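Local structure of SJCHGC06286 protein (Schistosoma japonicum, 3QBR) at residues F17-S22 against N49-C54; T42-N47 against A144-I149; D71-F76 against M125-R130; L89-D94 against T100-F105; V55-E60 against G172-S177. The protein belongs to the Bcl-2 family and probably binds BH domains of other proteins in apoptosis, the chain here being a piece truncated at its C-terminal end. One frame throughout, in Å; residues are numbered along the deposited sequence.

Contact 1 of 5, residues F17-S22 against N49-C54; sequences FRLQTS and NIDLTC
This contact lies on the surface of the all-helical Bcl-2 fold, where Leu19 of helix 17-31 meets Asp51 and Thr53 of the loop between helix 35-48 and helix 58-79. The loop runs past the start of helix 17-31 and makes no direct hydrogen bond to segment 17-22. Leu19 is the main apolar residue. Its CG stands anti to the backbone N (chi1 -178°), which sends both methyls toward the loop. Leu19 CD1 lies 3.7 Å from Asp51 O. Leu19 CD2 comes within 4.1 Å of Asp51 OD2, and the two side chains cross at about a right angle. The methyl of Thr53 packs on the same leucine, but its exact spacing from CD2 is doubtful. One residue on, Thr53 OG1 sits 4.1 Å from Gln20 CA. The loop also has a direct polar link to the same helix, a weak hydrogen bond between Thr53 N and Thr23 OG1. On its other flank the helix pairs Arg18 with Asp157 in a salt bridge. Cys54, at the end of the segment, has been seen in an interchain disulfide in crystals of this protein. Its backbone continues into the turn before helix 58-79. The polar part of the contact runs through one water. The water donates to Asp51 O at 3.0 Å and is hydrogen-bonded to Ser22 OG at 2.9 Å.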
# COMPACT_ATOMS: atom_id res chain seq x y z
N PHE A 17 -11.52 2.97 12.52
CA PHE A 17 -11.03 2.26 11.34
C PHE A 17 -9.84 2.97 10.71
O PHE A 17 -8.85 2.33 10.36
CB PHE A 17 -12.16 2.01 10.32
CG PHE A 17 -11.73 1.25 9.08
CD1 PHE A 17 -11.75 -0.14 9.06
CD2 PHE A 17 -11.32 1.93 7.94
CE1 PHE A 17 -11.35 -0.85 7.91
CE2 PHE A 17 -10.92 1.24 6.78
CZ PHE A 17 -10.93 -0.15 6.77
N ARG A 18 -9.92 4.28 10.57
CA ARG A 18 -8.80 5.00 9.98
C ARG A 18 -7.52 4.82 10.77
O ARG A 18 -6.44 4.83 10.20
CB ARG A 18 -9.07 6.50 9.88
CG ARG A 18 -7.98 7.22 9.11
CD ARG A 18 -8.21 8.71 9.01
NE ARG A 18 -8.59 9.26 10.31
CZ ARG A 18 -9.83 9.62 10.63
NH1 ARG A 18 -10.80 9.52 9.72
NH2 ARG A 18 -10.10 10.09 11.84
N LEU A 19 -7.64 4.67 12.08
CA LEU A 19 -6.45 4.58 12.94
C LEU A 19 -5.89 3.17 12.91
O LEU A 19 -4.67 2.95 12.88
CB LEU A 19 -6.83 4.94 14.36
CG LEU A 19 -5.67 4.94 15.34
CD1 LEU A 19 -4.51 5.80 14.83
CD2 LEU A 19 -6.16 5.41 16.69
N GLN A 20 -6.80 2.21 12.93
CA GLN A 20 -6.46 0.83 12.71
C GLN A 20 -5.72 0.68 11.37
O GLN A 20 -4.63 0.12 11.32
CB GLN A 20 -7.73 -0.01 12.76
CG GLN A 20 -7.55 -1.50 12.92
CD GLN A 20 -8.88 -2.24 12.98
OE1 GLN A 20 -9.76 -1.88 13.76
NE2 GLN A 20 -9.02 -3.29 12.17
N THR A 21 -6.29 1.20 10.28
CA THR A 21 -5.69 0.92 8.97
C THR A 21 -4.32 1.57 8.84
O THR A 21 -3.40 1.02 8.24
CB THR A 21 -6.60 1.33 7.77
OG1 THR A 21 -6.29 2.65 7.36
CG2 THR A 21 -8.06 1.25 8.13
N SER A 22 -4.19 2.75 9.40
CA SER A 22 -2.90 3.41 9.50
C SER A 22 -1.82 2.52 10.16
O SER A 22 -0.73 2.32 9.61
CB SER A 22 -3.07 4.74 10.26
OG SER A 22 -1.84 5.40 10.41
N ASN A 49 6.35 10.67 15.88
CA ASN A 49 5.51 10.73 17.09
C ASN A 49 4.02 10.75 16.79
O ASN A 49 3.31 11.69 17.15
CB ASN A 49 5.87 11.94 17.97
CG ASN A 49 5.42 11.76 19.42
OD1 ASN A 49 5.46 10.65 19.96
ND2 ASN A 49 4.99 12.85 20.05
N ILE A 50 3.55 9.70 16.13
CA ILE A 50 2.15 9.61 15.79
C ILE A 50 1.49 8.44 16.50
O ILE A 50 2.17 7.55 17.04
CB ILE A 50 1.93 9.51 14.26
CG1 ILE A 50 2.71 8.33 13.67
CG2 ILE A 50 2.28 10.82 13.59
CD1 ILE A 50 2.08 7.00 13.97
N ASP A 51 0.17 8.46 16.47
CA ASP A 51 -0.66 7.54 17.24
C ASP A 51 -0.77 6.15 16.58
O ASP A 51 -0.81 6.02 15.35
CB ASP A 51 -2.05 8.15 17.48
CG ASP A 51 -2.72 7.62 18.74
OD1 ASP A 51 -2.06 6.90 19.53
OD2 ASP A 51 -3.91 7.93 18.95
N LEU A 52 -0.79 5.13 17.42
CA LEU A 52 -1.00 3.75 16.99
C LEU A 52 -1.91 3.03 18.00
O LEU A 52 -1.74 3.16 19.23
CB LEU A 52 0.33 3.02 16.85
CG LEU A 52 1.40 3.74 16.02
CD1 LEU A 52 2.81 3.28 16.41
CD2 LEU A 52 1.14 3.59 14.49
N THR A 53 -2.89 2.29 17.49
CA THR A 53 -3.63 1.38 18.34
C THR A 53 -3.08 -0.02 18.17
O THR A 53 -2.05 -0.24 17.55
CB THR A 53 -5.11 1.34 18.00
OG1 THR A 53 -5.27 0.83 16.67
CG2 THR A 53 -5.69 2.74 18.08
N CYS A 54 -3.81 -0.96 18.74
CA CYS A 54 -3.49 -2.35 18.60
C CYS A 54 -4.54 -2.91 17.66
O CYS A 54 -5.74 -2.72 17.86
CB CYS A 54 -3.53 -3.03 19.98
SG CYS A 54 -3.89 -4.80 20.02
O HOH W 1 -2.30 6.95 12.87

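Contact 2 of 5, residues T42-N47 against A144-I149; sequences TDLLDN and AIQMLI
Leu44 meets Gln146 and Ile145 where helix 35-48 lies beside helix 142-159 in the Bcl-2 fold. Along the first segment, Leu44 is the first residue to touch the other helix, and it carries the packing. Its CG is anti to the backbone N (chi1 170°), and the branch reaches across to the other helix. There Gln146 comes from the opposite direction. Its chain bends at chi2 (-44°), bringing the amide end to the leucine. NE2 of Gln146 lies 3.6 Å from Leu44 CG and 3.7 Å from Leu44 CD2. The same CD2 methyl of Leu44 approaches Ile145 CG2 at 4.4 Å, a loose apolar contact. Leu45 comes next and turns to a different set of neighbours, His26 and Ile50. His26 also touches Gln146, so helix 17-31 fills in beside the two segments. No hydrogen bond joins segment 42-47 to segment 144-149. The amide nitrogen of Gln146 meets hydrocarbon here, so the two segments are held by van der Waals packing, with no directional polar bond to fix their spacing.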
# COMPACT_ATOMS: atom_id res chain seq x y z
N THR A 42 11.90 2.81 10.76
CA THR A 42 11.55 2.64 12.14
C THR A 42 11.83 3.92 12.90
O THR A 42 11.04 4.33 13.75
CB THR A 42 12.34 1.51 12.79
OG1 THR A 42 12.04 0.26 12.15
CG2 THR A 42 12.01 1.45 14.28
N ASP A 43 12.95 4.56 12.58
CA ASP A 43 13.31 5.81 13.25
C ASP A 43 12.42 6.96 12.81
O ASP A 43 12.01 7.77 13.65
CB ASP A 43 14.79 6.15 13.07
CG ASP A 43 15.73 5.04 13.60
OD1 ASP A 43 15.26 4.08 14.25
OD2 ASP A 43 16.96 5.13 13.35
N LEU A 44 12.09 7.01 11.52
CA LEU A 44 11.20 8.03 11.02
C LEU A 44 9.89 7.98 11.76
O LEU A 44 9.36 9.01 12.16
CB LEU A 44 10.92 7.85 9.54
CG LEU A 44 9.81 8.72 8.96
CD1 LEU A 44 9.98 10.16 9.40
CD2 LEU A 44 9.84 8.62 7.45
N LEU A 45 9.37 6.78 11.94
CA LEU A 45 8.12 6.63 12.66
C LEU A 45 8.24 7.07 14.13
O LEU A 45 7.37 7.78 14.65
CB LEU A 45 7.60 5.19 12.57
CG LEU A 45 6.30 5.00 13.34
CD1 LEU A 45 5.28 6.05 12.89
CD2 LEU A 45 5.76 3.59 13.14
N ASP A 46 9.33 6.66 14.79
CA ASP A 46 9.62 7.06 16.17
C ASP A 46 9.60 8.58 16.32
O ASP A 46 8.93 9.11 17.21
CB ASP A 46 10.98 6.54 16.62
CG ASP A 46 10.95 5.06 17.00
OD1 ASP A 46 9.87 4.54 17.37
OD2 ASP A 46 12.02 4.41 16.94
N ASN A 47 10.34 9.26 15.45
CA ASN A 47 10.41 10.72 15.47
C ASN A 47 9.12 11.37 15.03
O ASN A 47 8.82 12.50 15.43
CB ASN A 47 11.53 11.21 14.57
CG ASN A 47 12.91 10.95 15.14
OD1 ASN A 47 13.13 11.10 16.35
ND2 ASN A 47 13.86 10.57 14.28
N ALA A 144 7.15 13.02 2.19
CA ALA A 144 6.33 12.38 1.15
C ALA A 144 5.86 11.00 1.62
O ALA A 144 4.69 10.62 1.43
CB ALA A 144 7.06 12.29 -0.23
N ILE A 145 6.77 10.26 2.25
CA ILE A 145 6.47 8.94 2.76
C ILE A 145 5.29 9.01 3.74
O ILE A 145 4.26 8.34 3.54
CB ILE A 145 7.72 8.32 3.46
CG1 ILE A 145 8.83 8.10 2.44
CG2 ILE A 145 7.36 7.02 4.16
CD1 ILE A 145 10.08 7.37 2.97
N GLN A 146 5.41 9.84 4.76
CA GLN A 146 4.35 9.99 5.74
C GLN A 146 3.09 10.47 5.08
O GLN A 146 1.98 10.21 5.55
CB GLN A 146 4.74 10.96 6.86
CG GLN A 146 5.69 10.36 7.91
CD GLN A 146 5.31 8.94 8.35
OE1 GLN A 146 4.14 8.66 8.67
NE2 GLN A 146 6.30 8.04 8.39
N MET A 147 3.24 11.18 3.97
CA MET A 147 2.07 11.68 3.27
C MET A 147 1.33 10.51 2.60
O MET A 147 0.12 10.34 2.79
CB MET A 147 2.49 12.73 2.25
CG MET A 147 1.32 13.48 1.62
SD MET A 147 0.84 12.70 0.08
CE MET A 147 2.35 13.01 -0.85
N LEU A 148 2.06 9.69 1.85
CA LEU A 148 1.47 8.52 1.21
C LEU A 148 0.71 7.65 2.22
O LEU A 148 -0.44 7.26 1.99
CB LEU A 148 2.53 7.68 0.51
CG LEU A 148 3.10 8.27 -0.77
CD1 LEU A 148 4.20 7.37 -1.33
CD2 LEU A 148 1.94 8.41 -1.79
N ILE A 149 1.36 7.37 3.35
CA ILE A 149 0.75 6.54 4.37
C ILE A 149 -0.53 7.17 4.94
O ILE A 149 -1.50 6.48 5.19
CB ILE A 149 1.72 6.24 5.50
CG1 ILE A 149 2.84 5.33 4.99
CG2 ILE A 149 1.00 5.56 6.63
CD1 ILE A 149 3.98 5.21 5.98

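Contact 3 of 5, residues D71-F76 against M125-R130; sequences DFNQRF and MFAFLR
The pairing of Phe72 with Ala127 and of Asn73 with Arg130 joins two helices of the Bcl-2 fold, helix 58-79 and the central helix 119-137. The short segments cross at -66°, with their axes 10.1 Å apart. A chain of another protein lies against Phe72, Phe76 and Phe128, and Asp71 hydrogen-bonds to an aromatic side chain on it. This is consistent with the family's BH3-binding groove. Ala127 CB sits over one face of the Phe72 ring in a CH-pi contact. Ala127 CB is 3.8 Å from the centroid of the Phe72 ring and 25° off the ring normal, offset toward the rim. Nearby, the side chains of Asn73 and Arg130 cross at about a right angle, with their flat groups turned obliquely to each other. Asn73 ND2 is 3.3 Å from Arg130 NH2, but both are donors and make no bond to each other. Arg130 bends at chi3 (91°), which turns its NE back toward the helix interface. A single water joins the polar groups with three bonds. It donates to Asn73 OD1 at 2.7 Å and to Ala127 O at 2.7 Å. It accepts from Arg130 NE at 2.9 Å, lying in the guanidinium plane at its edge.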
# COMPACT_ATOMS: atom_id res chain seq x y z
N ASP A 71 2.98 -12.70 -3.63
CA ASP A 71 2.30 -13.12 -4.85
C ASP A 71 2.35 -11.98 -5.83
O ASP A 71 2.70 -12.17 -7.00
CB ASP A 71 0.84 -13.49 -4.58
CG ASP A 71 0.69 -14.81 -3.82
OD1 ASP A 71 1.58 -15.69 -3.91
OD2 ASP A 71 -0.35 -14.97 -3.13
N PHE A 72 2.01 -10.79 -5.35
CA PHE A 72 1.96 -9.61 -6.22
C PHE A 72 3.32 -9.27 -6.81
O PHE A 72 3.42 -8.99 -8.00
CB PHE A 72 1.39 -8.40 -5.47
CG PHE A 72 1.38 -7.13 -6.26
CD1 PHE A 72 0.19 -6.62 -6.75
CD2 PHE A 72 2.55 -6.43 -6.49
CE1 PHE A 72 0.17 -5.44 -7.49
CE2 PHE A 72 2.53 -5.23 -7.23
CZ PHE A 72 1.34 -4.74 -7.72
N ASN A 73 4.37 -9.27 -5.99
CA ASN A 73 5.68 -8.82 -6.46
C ASN A 73 6.18 -9.75 -7.55
O ASN A 73 6.56 -9.32 -8.63
CB ASN A 73 6.70 -8.77 -5.31
CG ASN A 73 6.56 -7.52 -4.46
OD1 ASN A 73 5.96 -6.53 -4.87
ND2 ASN A 73 7.10 -7.57 -3.25
N GLN A 74 6.16 -11.02 -7.24
CA GLN A 74 6.59 -12.06 -8.16
C GLN A 74 5.93 -11.93 -9.56
O GLN A 74 6.61 -12.11 -10.58
CB GLN A 74 6.42 -13.43 -7.48
CG GLN A 74 6.46 -14.60 -8.38
CD GLN A 74 5.14 -14.80 -9.10
OE1 GLN A 74 4.06 -14.80 -8.49
NE2 GLN A 74 5.22 -14.99 -10.42
N ARG A 75 4.66 -11.55 -9.62
CA ARG A 75 3.98 -11.29 -10.91
C ARG A 75 4.34 -9.96 -11.57
O ARG A 75 4.36 -9.86 -12.79
CB ARG A 75 2.44 -11.39 -10.77
CG ARG A 75 1.97 -12.77 -10.36
CD ARG A 75 0.53 -12.81 -9.85
NE ARG A 75 0.31 -13.96 -8.97
CZ ARG A 75 -0.84 -14.61 -8.81
NH1 ARG A 75 -1.91 -14.24 -9.49
NH2 ARG A 75 -0.92 -15.64 -7.98
N PHE A 76 4.60 -8.93 -10.78
CA PHE A 76 4.74 -7.57 -11.30
C PHE A 76 6.14 -7.34 -11.87
O PHE A 76 6.33 -6.49 -12.74
CB PHE A 76 4.42 -6.57 -10.19
CG PHE A 76 4.88 -5.16 -10.46
CD1 PHE A 76 3.96 -4.13 -10.63
CD2 PHE A 76 6.23 -4.86 -10.51
CE1 PHE A 76 4.38 -2.83 -10.86
CE2 PHE A 76 6.66 -3.55 -10.75
CZ PHE A 76 5.74 -2.54 -10.91
N MET A 125 -2.82 -2.41 -3.36
CA MET A 125 -2.58 -1.09 -2.76
C MET A 125 -1.41 -1.10 -1.75
O MET A 125 -0.59 -0.19 -1.73
CB MET A 125 -3.86 -0.58 -2.09
CG MET A 125 -3.70 0.72 -1.32
SD MET A 125 -5.16 1.21 -0.36
CE MET A 125 -5.50 -0.29 0.54
N PHE A 126 -1.33 -2.15 -0.93
CA PHE A 126 -0.19 -2.28 -0.04
C PHE A 126 1.11 -2.56 -0.78
O PHE A 126 2.16 -2.04 -0.40
CB PHE A 126 -0.41 -3.38 1.01
CG PHE A 126 -1.45 -3.04 2.05
CD1 PHE A 126 -1.09 -2.42 3.25
CD2 PHE A 126 -2.80 -3.33 1.84
CE1 PHE A 126 -2.06 -2.10 4.23
CE2 PHE A 126 -3.77 -3.01 2.80
CZ PHE A 126 -3.40 -2.39 4.01
N ALA A 127 1.06 -3.40 -1.82
CA ALA A 127 2.30 -3.77 -2.49
C ALA A 127 2.89 -2.56 -3.21
O ALA A 127 4.12 -2.33 -3.22
CB ALA A 127 2.09 -4.93 -3.43
N PHE A 128 1.98 -1.75 -3.76
CA PHE A 128 2.37 -0.55 -4.47
C PHE A 128 2.86 0.55 -3.55
O PHE A 128 3.86 1.20 -3.83
CB PHE A 128 1.20 -0.01 -5.27
CG PHE A 128 1.56 1.13 -6.20
CD1 PHE A 128 2.50 0.96 -7.20
CD2 PHE A 128 0.91 2.34 -6.10
CE1 PHE A 128 2.80 2.00 -8.07
CE2 PHE A 128 1.20 3.38 -6.99
CZ PHE A 128 2.15 3.21 -7.96
N LEU A 129 2.11 0.80 -2.48
CA LEU A 129 2.52 1.77 -1.45
C LEU A 129 3.93 1.43 -0.93
O LEU A 129 4.77 2.32 -0.78
CB LEU A 129 1.51 1.79 -0.31
CG LEU A 129 1.79 2.58 0.96
CD1 LEU A 129 1.71 4.11 0.76
CD2 LEU A 129 0.82 2.10 2.05
N ARG A 130 4.20 0.15 -0.70
CA ARG A 130 5.53 -0.32 -0.32
C ARG A 130 6.60 0.10 -1.31
O ARG A 130 7.68 0.57 -0.94
CB ARG A 130 5.55 -1.85 -0.24
CG ARG A 130 6.78 -2.39 0.39
CD ARG A 130 6.78 -3.92 0.43
NE ARG A 130 7.42 -4.39 -0.78
CZ ARG A 130 8.64 -4.89 -0.84
NH1 ARG A 130 9.35 -5.05 0.27
NH2 ARG A 130 9.14 -5.26 -2.00
O HOH W 2 5.62 -4.54 -3.04

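Contact 4 of 5, residues L89-D94 against T100-F105; sequences LGIDSD and TALEIF
Phe105 N donates to Ala101 O at 3.1 Å, the helical bond of the turn whose outer side meets Leu89. No hydrogen bond crosses between segment 89-94 and segment 100-105, so the contact itself is apolar. Leu89 is its centre. Its CG is anti to the carbonyl carbon (chi1 -85°), and its CD2 methyl reaches into the angle between Leu102 and Phe105. That methyl packs on Leu102 CD1. Leu89 CD2 is also 3.5 Å from Phe105 CB and 3.7 Å from Phe105 CD2. It meets the Phe105 ring at the edge, near the ring plane. The two side chains slide past each other in opposite directions, while Leu89 and Leu102 cross at about a right angle. Ile91 adds a second apolar touch, with its CD1 at 4.0 Å from Leu102 CD1 and 4.1 Å from Leu102 CD2. Between Leu89 and Ile91 lies Gly90, with positive phi. It is the C-prime residue of a Schellman motif that ends helix 83-89, and from here the chain turns away as a loop. Apolar side chains of another protein's chain pack on Leu89 and Phe105. Behind the contact, Ile91 touches Leu136 of helix 119-137, and Asp92 forms a salt bridge with Arg135 there. Leu102 packs on Ala144 and Met147, so its side chain fills the corner between the loop, helix 99-113 and helix 142-159.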
# COMPACT_ATOMS: atom_id res chain seq x y z
N LEU A 89 6.26 10.28 -11.44
CA LEU A 89 5.77 10.77 -10.15
C LEU A 89 6.73 11.78 -9.54
O LEU A 89 6.31 12.66 -8.78
CB LEU A 89 5.54 9.61 -9.18
CG LEU A 89 4.16 8.98 -9.36
CD1 LEU A 89 4.13 7.53 -8.88
CD2 LEU A 89 3.11 9.84 -8.65
N GLY A 90 8.00 11.66 -9.89
CA GLY A 90 8.99 12.62 -9.46
C GLY A 90 9.46 12.22 -8.09
O GLY A 90 9.40 13.00 -7.14
N ILE A 91 9.92 10.98 -8.01
CA ILE A 91 10.22 10.34 -6.75
C ILE A 91 11.63 9.78 -6.72
O ILE A 91 12.15 9.50 -5.65
CB ILE A 91 9.21 9.22 -6.47
CG1 ILE A 91 8.01 9.79 -5.71
CG2 ILE A 91 9.85 8.07 -5.71
CD1 ILE A 91 6.98 8.76 -5.42
N ASP A 92 12.24 9.61 -7.88
CA ASP A 92 13.61 9.12 -7.93
C ASP A 92 14.64 10.25 -7.85
O ASP A 92 15.85 10.01 -7.88
CB ASP A 92 13.83 8.29 -9.18
CG ASP A 92 13.20 6.93 -9.07
OD1 ASP A 92 13.08 6.43 -7.93
OD2 ASP A 92 12.83 6.37 -10.11
N SER A 93 14.14 11.48 -7.75
CA SER A 93 15.00 12.65 -7.69
C SER A 93 15.60 12.85 -6.30
O SER A 93 15.00 12.47 -5.28
CB SER A 93 14.19 13.90 -8.07
OG SER A 93 13.00 13.98 -7.30
N ASP A 94 16.79 13.43 -6.28
CA ASP A 94 17.36 14.00 -5.06
C ASP A 94 16.56 15.27 -4.77
O ASP A 94 16.75 15.93 -3.76
CB ASP A 94 18.83 14.33 -5.30
CG ASP A 94 19.52 14.86 -4.06
OD1 ASP A 94 18.82 15.33 -3.13
OD2 ASP A 94 20.76 14.81 -4.01
N THR A 100 1.89 17.87 -2.81
CA THR A 100 0.48 17.87 -3.18
C THR A 100 0.22 17.37 -4.61
O THR A 100 -0.85 16.80 -4.88
CB THR A 100 -0.15 19.25 -2.90
OG1 THR A 100 -1.48 19.29 -3.42
CG2 THR A 100 0.69 20.36 -3.51
N ALA A 101 1.19 17.54 -5.50
CA ALA A 101 1.10 16.94 -6.83
C ALA A 101 1.07 15.44 -6.71
O ALA A 101 0.33 14.76 -7.43
CB ALA A 101 2.27 17.36 -7.72
N LEU A 102 1.89 14.92 -5.80
CA LEU A 102 1.99 13.48 -5.55
C LEU A 102 0.72 12.89 -4.92
O LEU A 102 0.34 11.76 -5.21
CB LEU A 102 3.21 13.17 -4.69
CG LEU A 102 3.46 11.69 -4.37
CD1 LEU A 102 3.61 10.86 -5.65
CD2 LEU A 102 4.69 11.55 -3.48
N GLU A 103 0.07 13.66 -4.05
CA GLU A 103 -1.19 13.19 -3.51
C GLU A 103 -2.16 12.98 -4.67
O GLU A 103 -2.68 11.88 -4.87
CB GLU A 103 -1.76 14.19 -2.50
CG GLU A 103 -2.76 13.59 -1.52
CD GLU A 103 -3.16 14.56 -0.41
OE1 GLU A 103 -4.32 14.49 0.07
OE2 GLU A 103 -2.33 15.41 -0.01
N ILE A 104 -2.36 14.03 -5.46
CA ILE A 104 -3.16 13.98 -6.68
C ILE A 104 -2.96 12.71 -7.51
O ILE A 104 -3.92 11.97 -7.80
CB ILE A 104 -2.85 15.18 -7.59
CG1 ILE A 104 -3.11 16.51 -6.88
CG2 ILE A 104 -3.63 15.06 -8.89
CD1 ILE A 104 -4.06 16.40 -5.73
N PHE A 105 -1.73 12.46 -7.93
CA PHE A 105 -1.50 11.29 -8.75
C PHE A 105 -1.80 10.03 -8.00
O PHE A 105 -2.43 9.12 -8.54
CB PHE A 105 -0.08 11.26 -9.27
CG PHE A 105 0.27 12.47 -10.06
CD1 PHE A 105 -0.71 13.16 -10.74
CD2 PHE A 105 1.58 12.92 -10.12
CE1 PHE A 105 -0.41 14.29 -11.48
CE2 PHE A 105 1.90 14.04 -10.86
CZ PHE A 105 0.90 14.73 -11.54

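Contact 5 of 5, residues V55-E60 against G172-S177; sequences VPNGQE and GLIEFS
Ile174 reaches from helix 172-176 to Glu60 and Asn57, near the start of helix 58-79. From CB the chain goes out through CG1, which stands anti to the carbonyl carbon (chi1 -63°). Ile174 CG1 lies 3.9 Å from Glu60 CB and equally close to the Glu60 carbonyl carbon, so it runs beside the helix backbone. At the tip, Ile174 CD1 packs on Glu60 CB and comes within 3.8 Å of Asn57 CB. The methyl thus spans two residues three positions apart, one in the turn and one in the helix. Of the Glu60 side chain, the CB does the touching, and the chain bends at chi2 (-41°) beyond it. Asn57 likewise gives only its CB to the isoleucine. Its ND2 is hydrogen-bonded to Ser171 OG, just before segment 172-177, which gives this end of the contact a polar tie. Asn57 has positive phi and sits in a type II beta turn from Val55 to Gly58, closed by Gly58 N to Val55 O at 3.0 Å. The turn leads straight into helix 58-79. Leu173 packs on Ile61, Ser177 OG bonds to Ser64 OG, and Phe176 touches Leu68. The Phe176 ring meets the Trp119 ring, planes about 40° apart. Helix 172-176 thus packs on the first part of helix 58-79, next to Trp119 of helix 119-137, with Phe176 also touching another protein's chain.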
# COMPACT_ATOMS: atom_id res chain seq x y z
N VAL A 55 -4.09 -3.59 16.61
CA VAL A 55 -4.99 -4.17 15.62
C VAL A 55 -5.30 -5.62 15.99
O VAL A 55 -4.39 -6.39 16.29
CB VAL A 55 -4.38 -4.12 14.19
CG1 VAL A 55 -5.29 -4.82 13.18
CG2 VAL A 55 -4.10 -2.66 13.79
N PRO A 56 -6.59 -5.99 15.99
CA PRO A 56 -6.93 -7.37 16.35
C PRO A 56 -6.48 -8.35 15.27
O PRO A 56 -6.82 -8.18 14.11
CB PRO A 56 -8.46 -7.34 16.46
CG PRO A 56 -8.82 -5.90 16.61
CD PRO A 56 -7.77 -5.10 15.91
N ASN A 57 -5.73 -9.38 15.67
CA ASN A 57 -5.21 -10.34 14.71
C ASN A 57 -4.09 -9.76 13.89
O ASN A 57 -3.62 -10.38 12.95
CB ASN A 57 -6.31 -10.82 13.80
CG ASN A 57 -7.45 -11.42 14.57
OD1 ASN A 57 -7.26 -11.87 15.71
ND2 ASN A 57 -8.64 -11.44 13.98
N GLY A 58 -3.66 -8.56 14.28
CA GLY A 58 -2.61 -7.84 13.60
C GLY A 58 -1.51 -8.71 13.02
O GLY A 58 -1.12 -8.54 11.87
N GLN A 59 -1.01 -9.66 13.80
CA GLN A 59 0.11 -10.46 13.33
C GLN A 59 -0.31 -11.38 12.20
O GLN A 59 0.37 -11.47 11.18
CB GLN A 59 0.75 -11.26 14.47
CG GLN A 59 1.79 -10.47 15.26
CD GLN A 59 2.64 -11.36 16.16
OE1 GLN A 59 2.26 -12.49 16.49
NE2 GLN A 59 3.81 -10.85 16.55
N GLU A 60 -1.43 -12.07 12.40
CA GLU A 60 -2.02 -12.89 11.35
C GLU A 60 -2.27 -12.09 10.05
O GLU A 60 -1.98 -12.57 8.95
CB GLU A 60 -3.32 -13.52 11.86
CG GLU A 60 -3.07 -14.80 12.59
CD GLU A 60 -2.02 -15.64 11.89
OE1 GLU A 60 -2.21 -15.96 10.69
OE2 GLU A 60 -1.00 -15.98 12.52
N GLY A 172 -10.35 -10.17 7.14
CA GLY A 172 -10.74 -10.85 5.91
C GLY A 172 -9.53 -11.43 5.22
O GLY A 172 -9.55 -12.57 4.71
N LEU A 173 -8.45 -10.65 5.23
CA LEU A 173 -7.21 -11.04 4.58
C LEU A 173 -6.71 -12.43 5.03
O LEU A 173 -6.19 -13.22 4.23
CB LEU A 173 -6.14 -9.96 4.82
CG LEU A 173 -6.41 -8.62 4.12
CD1 LEU A 173 -5.65 -7.51 4.80
CD2 LEU A 173 -6.10 -8.70 2.60
N ILE A 174 -6.88 -12.73 6.31
CA ILE A 174 -6.38 -13.98 6.84
C ILE A 174 -6.99 -15.14 6.06
O ILE A 174 -6.28 -15.92 5.42
CB ILE A 174 -6.68 -14.09 8.34
CG1 ILE A 174 -5.95 -12.97 9.09
CG2 ILE A 174 -6.27 -15.46 8.84
CD1 ILE A 174 -6.30 -12.88 10.55
N GLU A 175 -8.31 -15.22 6.08
CA GLU A 175 -9.02 -16.24 5.32
C GLU A 175 -8.82 -16.10 3.81
O GLU A 175 -8.57 -17.08 3.13
CB GLU A 175 -10.50 -16.20 5.66
CG GLU A 175 -11.24 -17.50 5.39
CD GLU A 175 -12.66 -17.47 5.96
OE1 GLU A 175 -13.41 -18.45 5.76
OE2 GLU A 175 -13.01 -16.46 6.62
N PHE A 176 -8.93 -14.89 3.28
CA PHE A 176 -8.72 -14.68 1.85
C PHE A 176 -7.50 -15.46 1.36
O PHE A 176 -7.46 -15.97 0.24
CB PHE A 176 -8.54 -13.20 1.52
CG PHE A 176 -8.24 -12.93 0.07
CD1 PHE A 176 -9.17 -13.23 -0.92
CD2 PHE A 176 -7.02 -12.37 -0.32
CE1 PHE A 176 -8.89 -12.98 -2.27
CE2 PHE A 176 -6.74 -12.11 -1.67
CZ PHE A 176 -7.68 -12.42 -2.64
N SER A 177 -6.50 -15.55 2.24
CA SER A 177 -5.20 -16.07 1.88
C SER A 177 -4.99 -17.56 2.19
O SER A 177 -3.96 -18.10 1.84
CB SER A 177 -4.12 -15.26 2.61
OG SER A 177 -4.28 -15.40 4.01

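From the N terminus, contact 1 closes first, bringing the loop after helix 35-48 back to helix 17-31. Contact 2 opens inside that span, on helix 35-48, and closes on helix 142-159, so the two cross. They touch where Ile50 packs on Leu45. Contact 5 opens next, crosses contact 2 and closes last, tying the start of helix 58-79 to the final helix; it touches contact 1 through Gln20 and Val55. Contact 3 nests inside both contact 2 and contact 5, joining helix 58-79 to helix 119-137. Contact 4 is the innermost loop, nested inside contact 3, and Leu102 links it to contact 2 through Met147.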